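Local coordinates for ketosynthase (Streptomyces sp. MSC090213JE08, PDB 6KXD), which probably catalyses the decarboxylative condensation of a fatty acyl-[ACP] with malonyl-[ACP] to a 3-oxoacyl-[ACP], as a polyketide ketosynthase, at residues A[301-306]-A[329-334]; A[11-16]-A[247-252]. All coordinates share one frame; numbering follows the deposited sequence.

Interaction 1: residues A[301-306]-A[329-334]; sequences HGTGTK and AVKSML
His-301 and Lys-331 meet where two sequence motifs of the beta-ketoacyl synthases come together in the thiolase-like fold: the His-Gly-Thr-Gly-Thr loop after strand 297-299 and the segment 329-334, which carries the short helix 331-334. Cys-170 touches the His-301 side chain and His-336 that of Lys-331, consistent with the Cys-His-His active site of this family.

The direct polar link is one hydrogen bond, from Lys-331 NZ to His-301 O at 2.8 Å. Its C=O...N angle of 130° and position in the carbonyl plane put the amine on a lone pair. The lysine chain is extended as far as CE, and the last torsion (chi4 66°) turns NZ onto this oxygen. Lys-331 NZ also stands 3.5 Å from His-301 ND1, oblique to the imidazole.

Two waters add indirect links. Water 1 lies in the plane of the His-301 ring, bonded to His-301 ND1 at 2.8 Å and accepting from Lys-331 NZ at 2.9 Å. Water 2 joins the backbones, accepting from Lys-331 N and bonded to Gly-302 O.

The nonpolar contacts are modest. Thr-303 CG2 sits over one face of the imidazole, near its rim, and on the other segment meets Lys-331 CD at 4.0 Å, the two side chains running alongside. With an alanine at Lys-331, His-301 O and water 1 would probably lose the amine they share, and a gap would open beside Thr-303 CG2.

Close backbone approach also excludes bulk: a CB on Gly-302 would clash with that of Ala-329. Next to it, Ala-329 O accepts from both Ser-332 N and Ser-332 OG, the hydroxyl at 2.7 Å and a C=O...O angle of 163°.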
ATOM      1  N   HIS A 301       6.606  -3.412  17.804  1.00 46.42           N
ATOM      2  CA  HIS A 301       7.114  -3.787  16.498  1.00 48.30           C
ATOM      3  C   HIS A 301       8.154  -4.887  16.693  1.00 47.95           C
ATOM      4  O   HIS A 301       8.175  -5.909  15.983  1.00 45.23           O
ATOM      5  CB  HIS A 301       7.703  -2.583  15.765  1.00 45.04           C
ATOM      6  CG  HIS A 301       8.280  -2.942  14.434  1.00 41.68           C
ATOM      7  ND1 HIS A 301       7.539  -3.554  13.436  1.00 45.67           N
ATOM      8  CD2 HIS A 301       9.505  -2.738  13.924  1.00 47.45           C
ATOM      9  CE1 HIS A 301       8.335  -3.746  12.402  1.00 44.38           C
ATOM     10  NE2 HIS A 301       9.520  -3.238  12.673  1.00 48.90           N
ATOM     11  N   GLY A 302       9.016  -4.674  17.689  1.00 43.57           N
ATOM     12  CA  GLY A 302       9.868  -5.746  18.296  1.00 47.49           C
ATOM     13  C   GLY A 302      10.243  -6.867  17.358  1.00 48.87           C
ATOM     14  O   GLY A 302       9.759  -7.991  17.506  1.00 52.81           O
ATOM     15  N   THR A 303      11.129  -6.561  16.413  1.00 42.85           N
ATOM     16  CA  THR A 303      11.577  -7.482  15.408  1.00 48.89           C
ATOM     17  C   THR A 303      12.703  -8.411  15.918  1.00 48.53           C
ATOM     18  O   THR A 303      12.931  -9.469  15.343  1.00 49.80           O
ATOM     19  CB  THR A 303      12.103  -6.710  14.207  1.00 48.96           C
ATOM     20  OG1 THR A 303      13.144  -5.878  14.717  1.00 48.45           O
ATOM     21  CG2 THR A 303      11.008  -5.906  13.532  1.00 55.89           C
ATOM     22  N   GLY A 304      13.466  -7.961  16.919  1.00 51.16           N
ATOM     23  CA  GLY A 304      14.581  -8.760  17.438  1.00 48.04           C
ATOM     24  C   GLY A 304      15.931  -8.365  16.887  1.00 50.61           C
ATOM     25  O   GLY A 304      16.924  -9.025  17.179  1.00 50.78           O
ATOM     26  N   THR A 305      15.993  -7.284  16.089  1.00 48.45           N
ATOM     27  CA  THR A 305      17.266  -6.775  15.599  1.00 48.86           C
ATOM     28  C   THR A 305      17.843  -5.869  16.690  1.00 44.32           C
ATOM     29  O   THR A 305      17.069  -5.340  17.495  1.00 47.31           O
ATOM     30  CB  THR A 305      17.137  -6.014  14.275  1.00 54.32           C
ATOM     31  OG1 THR A 305      16.388  -4.833  14.534  1.00 50.78           O
ATOM     32  CG2 THR A 305      16.467  -6.823  13.188  1.00 53.96           C
ATOM     33  N   LYS A 306      19.166  -5.674  16.659  1.00 55.42           N
ATOM     34  CA  LYS A 306      19.876  -4.727  17.542  1.00 56.19           C
ATOM     35  C   LYS A 306      19.189  -3.359  17.481  1.00 53.87           C
ATOM     36  O   LYS A 306      18.642  -2.896  18.493  1.00 53.29           O
ATOM     37  CB  LYS A 306      21.356  -4.631  17.155  1.00 64.52           C
ATOM     38  CG  LYS A 306      22.183  -5.894  17.367  1.00 78.24           C
ATOM     39  CD  LYS A 306      22.748  -6.042  18.781  1.00 86.49           C
ATOM     40  CE  LYS A 306      23.344  -7.413  19.040  1.00 89.50           C
ATOM     41  NZ  LYS A 306      22.765  -8.047  20.255  1.00 83.26           N
ATOM     42  N   ALA A 329       6.581  -8.595  22.273  1.00 49.12           N
ATOM     43  CA  ALA A 329       6.940  -8.767  20.875  1.00 47.25           C
ATOM     44  C   ALA A 329       6.411 -10.115  20.354  1.00 51.32           C
ATOM     45  O   ALA A 329       7.067 -11.131  20.429  1.00 45.07           O
ATOM     46  CB  ALA A 329       8.425  -8.629  20.701  1.00 47.44           C
ATOM     47  N   VAL A 330       5.242 -10.059  19.704  1.00 49.43           N
ATOM     48  CA  VAL A 330       4.567 -11.186  19.038  1.00 49.87           C
ATOM     49  C   VAL A 330       5.460 -11.845  17.991  1.00 46.20           C
ATOM     50  O   VAL A 330       5.347 -13.050  17.747  1.00 47.77           O
ATOM     51  CB  VAL A 330       3.235 -10.684  18.435  1.00 49.86           C
ATOM     52  CG1 VAL A 330       2.566 -11.707  17.526  1.00 60.70           C
ATOM     53  CG2 VAL A 330       2.284 -10.253  19.534  1.00 53.91           C
ATOM     54  N   LYS A 331       6.380 -11.083  17.374  1.00 45.77           N
ATOM     55  CA  LYS A 331       7.282 -11.628  16.384  1.00 46.15           C
ATOM     56  C   LYS A 331       8.261 -12.638  17.007  1.00 42.31           C
ATOM     57  O   LYS A 331       8.931 -13.372  16.285  1.00 45.61           O
ATOM     58  CB  LYS A 331       8.091 -10.518  15.703  1.00 48.82           C
ATOM     59  CG  LYS A 331       7.261  -9.572  14.835  1.00 42.78           C
ATOM     60  CD  LYS A 331       8.097  -8.544  14.136  1.00 48.11           C
ATOM     61  CE  LYS A 331       7.267  -7.622  13.266  1.00 47.46           C
ATOM     62  NZ  LYS A 331       6.362  -6.802  14.091  1.00 43.94           N
ATOM     63  N   SER A 332       8.350 -12.643  18.334  1.00 46.16           N
ATOM     64  CA  SER A 332       9.149 -13.666  18.986  1.00 50.39           C
ATOM     65  C   SER A 332       8.562 -15.026  18.594  1.00 54.89           C
ATOM     66  O   SER A 332       9.317 -15.918  18.281  1.00 49.51           O
ATOM     67  CB  SER A 332       9.202 -13.474  20.460  1.00 51.79           C
ATOM     68  OG  SER A 332       7.920 -13.597  21.041  1.00 45.02           O
ATOM     69  N   MET A 333       7.218 -15.090  18.498  1.00 48.45           N
ATOM     70  CA  MET A 333       6.520 -16.297  18.121  1.00 49.88           C
ATOM     71  C   MET A 333       6.345 -16.391  16.597  1.00 50.43           C
ATOM     72  O   MET A 333       6.674 -17.395  15.994  1.00 46.90           O
ATOM     73  CB  MET A 333       5.151 -16.353  18.789  1.00 49.46           C
ATOM     74  CG  MET A 333       5.210 -16.507  20.283  1.00 51.40           C
ATOM     75  SD  MET A 333       3.596 -16.248  21.062  1.00 52.19           S
ATOM     76  CE  MET A 333       3.528 -14.453  21.120  1.00 59.46           C
ATOM     77  N   LEU A 334       5.788 -15.344  15.962  1.00 49.86           N
ATOM     78  CA  LEU A 334       5.465 -15.400  14.506  1.00 49.43           C
ATOM     79  C   LEU A 334       6.689 -15.303  13.619  1.00 47.48           C
ATOM     80  O   LEU A 334       6.616 -15.602  12.454  1.00 56.77           O
ATOM     81  CB  LEU A 334       4.517 -14.250  14.200  1.00 47.84           C
ATOM     82  CG  LEU A 334       3.166 -14.389  14.871  1.00 51.42           C
ATOM     83  CD1 LEU A 334       2.253 -13.238  14.503  1.00 52.79           C
ATOM     84  CD2 LEU A 334       2.524 -15.708  14.483  1.00 51.53           C
TER
HETATM   85  O   HOH W   1       5.008  -4.632  12.749  1.00 49.26           O
HETATM   86  O   HOH W   2       7.141  -8.163  17.804  1.00 45.89           O

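Interaction 2: residues A[11-16]-A[247-252]; sequences VLTGFG and LARGAR
The guanidinium of Arg-249 presents its edge to Thr-13, with Thr-13 OG1 in its plane and 3.8 Å from Arg-249 NH2, while Ala-251 CB covers one face, displaced toward the rim. The second guanidinium, of Arg-252, also meets Thr-13 edge-on, here through the backbone: Arg-252 NH1 lies 2.7 Å from Thr-13 O. That hydrogen bond is weak, since its N-H...O angle is only 117°. Arg-252 gets there by two bends, at chi2 (-90°) and chi3, and its NH2 bonds separately to Asp-92 O. The third flat group, the Phe-15 ring, has Leu-12 CD1 at its edge and stacks with His-254.

Around these groups the packing is light. Thr-13 CG2 touches Ala-251 CB at 4.0 Å, and Thr-13 CA makes a CA-H...O contact with Arg-252 O at 3.5 Å.

The geometry belongs to a connection between two strands that flank strand 10-19 in one sheet. Strand 10-19 pairs antiparallel with both 234-242 and 255-264, and residues 247-252 form part of the link that passes from one to the other. Helix 243-247 is closed by a Schellman motif at Gly-250, whose positive phi turns the chain back toward Thr-13.

Beside the weak direct bond, the strand and loop share a carboxylate: Glu-241 OE1 takes both a hydrogen bond with Thr-13 OG1 and a salt bridge from Arg-249 NH2, so a single carboxylate oxygen ties the strand to the loop, and the positive charge of Arg-249 probably helps keep that carboxylate ionised.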
ATOM      1  N   VAL A  11     -15.790  -1.067  15.539  1.00 52.44           N
ATOM      2  CA  VAL A  11     -15.569  -2.251  16.322  1.00 47.89           C
ATOM      3  C   VAL A  11     -15.103  -3.399  15.431  1.00 50.37           C
ATOM      4  O   VAL A  11     -15.383  -3.438  14.244  1.00 49.31           O
ATOM      5  CB  VAL A  11     -16.842  -2.613  17.116  1.00 54.40           C
ATOM      6  CG1 VAL A  11     -17.062  -1.623  18.260  1.00 51.96           C
ATOM      7  CG2 VAL A  11     -18.078  -2.691  16.225  1.00 50.63           C
ATOM      8  N   LEU A  12     -14.357  -4.312  16.057  1.00 49.41           N
ATOM      9  CA  LEU A  12     -13.840  -5.490  15.438  1.00 49.70           C
ATOM     10  C   LEU A  12     -14.821  -6.623  15.676  1.00 54.42           C
ATOM     11  O   LEU A  12     -14.868  -7.150  16.791  1.00 56.77           O
ATOM     12  CB  LEU A  12     -12.475  -5.844  16.035  1.00 50.29           C
ATOM     13  CG  LEU A  12     -11.365  -4.829  15.745  1.00 53.46           C
ATOM     14  CD1 LEU A  12     -10.089  -5.127  16.515  1.00 50.97           C
ATOM     15  CD2 LEU A  12     -11.068  -4.781  14.252  1.00 52.04           C
ATOM     16  N   THR A  13     -15.515  -7.026  14.612  1.00 49.99           N
ATOM     17  CA  THR A  13     -16.505  -8.084  14.682  1.00 58.36           C
ATOM     18  C   THR A  13     -16.000  -9.412  14.120  1.00 54.54           C
ATOM     19  O   THR A  13     -16.665 -10.429  14.299  1.00 55.56           O
ATOM     20  CB  THR A  13     -17.780  -7.648  13.964  1.00 60.49           C
ATOM     21  OG1 THR A  13     -17.414  -7.257  12.644  1.00 52.63           O
ATOM     22  CG2 THR A  13     -18.450  -6.495  14.674  1.00 65.17           C
ATOM     23  N   GLY A  14     -14.857  -9.433  13.424  1.00 46.06           N
ATOM     24  CA  GLY A  14     -14.354 -10.694  12.887  1.00 44.47           C
ATOM     25  C   GLY A  14     -12.847 -10.675  12.739  1.00 51.29           C
ATOM     26  O   GLY A  14     -12.271  -9.631  12.451  1.00 48.81           O
ATOM     27  N   PHE A  15     -12.226 -11.825  12.998  1.00 45.00           N
ATOM     28  CA  PHE A  15     -10.812 -12.039  12.822  1.00 47.21           C
ATOM     29  C   PHE A  15     -10.596 -13.271  11.968  1.00 50.03           C
ATOM     30  O   PHE A  15     -11.187 -14.328  12.219  1.00 53.75           O
ATOM     31  CB  PHE A  15     -10.084 -12.304  14.145  1.00 47.35           C
ATOM     32  CG  PHE A  15     -10.107 -11.183  15.154  1.00 51.16           C
ATOM     33  CD1 PHE A  15     -10.057  -9.859  14.757  1.00 51.79           C
ATOM     34  CD2 PHE A  15     -10.112 -11.460  16.516  1.00 53.07           C
ATOM     35  CE1 PHE A  15     -10.048  -8.837  15.692  1.00 55.49           C
ATOM     36  CE2 PHE A  15     -10.077 -10.439  17.450  1.00 57.64           C
ATOM     37  CZ  PHE A  15     -10.049  -9.127  17.037  1.00 56.00           C
ATOM     38  N   GLY A  16      -9.745 -13.124  10.965  1.00 42.58           N
ATOM     39  CA  GLY A  16      -9.295 -14.212  10.188  1.00 42.98           C
ATOM     40  C   GLY A  16      -7.789 -14.289  10.269  1.00 49.24           C
ATOM     41  O   GLY A  16      -7.136 -13.274  10.085  1.00 45.23           O
ATOM     42  N   LEU A 247     -24.109  -3.484  16.221  1.00 67.59           N
ATOM     43  CA  LEU A 247     -25.186  -3.614  17.216  1.00 71.66           C
ATOM     44  C   LEU A 247     -26.468  -4.060  16.512  1.00 74.77           C
ATOM     45  O   LEU A 247     -27.086  -5.035  16.931  1.00 80.05           O
ATOM     46  CB  LEU A 247     -25.401  -2.282  17.943  1.00 71.18           C
ATOM     47  CG  LEU A 247     -24.311  -1.893  18.942  1.00 72.50           C
ATOM     48  CD1 LEU A 247     -24.679  -0.618  19.695  1.00 71.62           C
ATOM     49  CD2 LEU A 247     -24.020  -3.038  19.901  1.00 69.53           C
ATOM     50  N   ALA A 248     -26.815  -3.360  15.420  1.00 70.13           N
ATOM     51  CA  ALA A 248     -28.058  -3.590  14.640  1.00 70.26           C
ATOM     52  C   ALA A 248     -28.117  -4.987  13.992  1.00 70.51           C
ATOM     53  O   ALA A 248     -29.164  -5.400  13.564  1.00 69.52           O
ATOM     54  CB  ALA A 248     -28.206  -2.513  13.584  1.00 66.84           C
ATOM     55  N   ARG A 249     -26.987  -5.682  13.879  1.00 71.96           N
ATOM     56  CA  ARG A 249     -26.846  -6.942  13.121  1.00 71.33           C
ATOM     57  C   ARG A 249     -26.839  -8.131  14.093  1.00 65.93           C
ATOM     58  O   ARG A 249     -26.923  -9.280  13.677  1.00 64.99           O
ATOM     59  CB  ARG A 249     -25.522  -6.856  12.344  1.00 79.74           C
ATOM     60  CG  ARG A 249     -25.302  -7.888  11.245  1.00 78.69           C
ATOM     61  CD  ARG A 249     -24.121  -7.514  10.350  1.00 72.10           C
ATOM     62  NE  ARG A 249     -22.796  -7.538  10.986  1.00 65.90           N
ATOM     63  CZ  ARG A 249     -22.118  -8.652  11.242  1.00 69.38           C
ATOM     64  NH1 ARG A 249     -22.762  -9.806  11.211  1.00 63.46           N
ATOM     65  NH2 ARG A 249     -20.825  -8.620  11.544  1.00 62.04           N
ATOM     66  N   GLY A 250     -26.689  -7.837  15.387  1.00 72.34           N
ATOM     67  CA  GLY A 250     -26.485  -8.851  16.435  1.00 78.38           C
ATOM     68  C   GLY A 250     -25.093  -9.472  16.401  1.00 77.70           C
ATOM     69  O   GLY A 250     -24.918 -10.650  16.727  1.00 73.70           O
ATOM     70  N   ALA A 251     -24.093  -8.671  16.014  1.00 75.07           N
ATOM     71  CA  ALA A 251     -22.742  -9.168  15.833  1.00 67.99           C
ATOM     72  C   ALA A 251     -22.027  -9.254  17.186  1.00 58.84           C
ATOM     73  O   ALA A 251     -22.131  -8.365  18.023  1.00 67.44           O
ATOM     74  CB  ALA A 251     -22.000  -8.269  14.870  1.00 67.32           C
ATOM     75  N   ARG A 252     -21.287 -10.339  17.399  1.00 64.05           N
ATOM     76  CA  ARG A 252     -20.344 -10.407  18.510  1.00 62.56           C
ATOM     77  C   ARG A 252     -19.180  -9.446  18.187  1.00 60.98           C
ATOM     78  O   ARG A 252     -18.586  -9.541  17.131  1.00 59.87           O
ATOM     79  CB  ARG A 252     -19.910 -11.866  18.705  1.00 59.38           C
ATOM     80  CG  ARG A 252     -18.855 -12.083  19.777  1.00 62.66           C
ATOM     81  CD  ARG A 252     -17.430 -11.998  19.247  1.00 56.57           C
ATOM     82  NE  ARG A 252     -17.045 -13.113  18.392  1.00 55.01           N
ATOM     83  CZ  ARG A 252     -17.112 -13.140  17.062  1.00 60.23           C
ATOM     84  NH1 ARG A 252     -17.257 -12.031  16.346  1.00 63.57           N
ATOM     85  NH2 ARG A 252     -17.043 -14.297  16.444  1.00 58.45           N
TER

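In the fold
Interaction 2 closes along the chain before interaction 1 opens, and the two lie on opposite sides of the chain's centre, with their centres 29 Å apart and nearest atoms about 10 Å apart. They do not touch, yet the segments of interaction 1 follow strands 297-299 and 326-328, which belong to the same mixed sheet as strand 10-19; the pairing runs from 10-19 through 255-264, 398-405 and 387-394. Helix 341-355 is a second shared element, touched by Phe-15 and Arg-252 and by Lys-331 and Leu-334. Interaction 1, with His-301 near Cys-170, probably lies at the active site, whereas interaction 2 joins a strand to a connecting loop on the other side of the chain's centre.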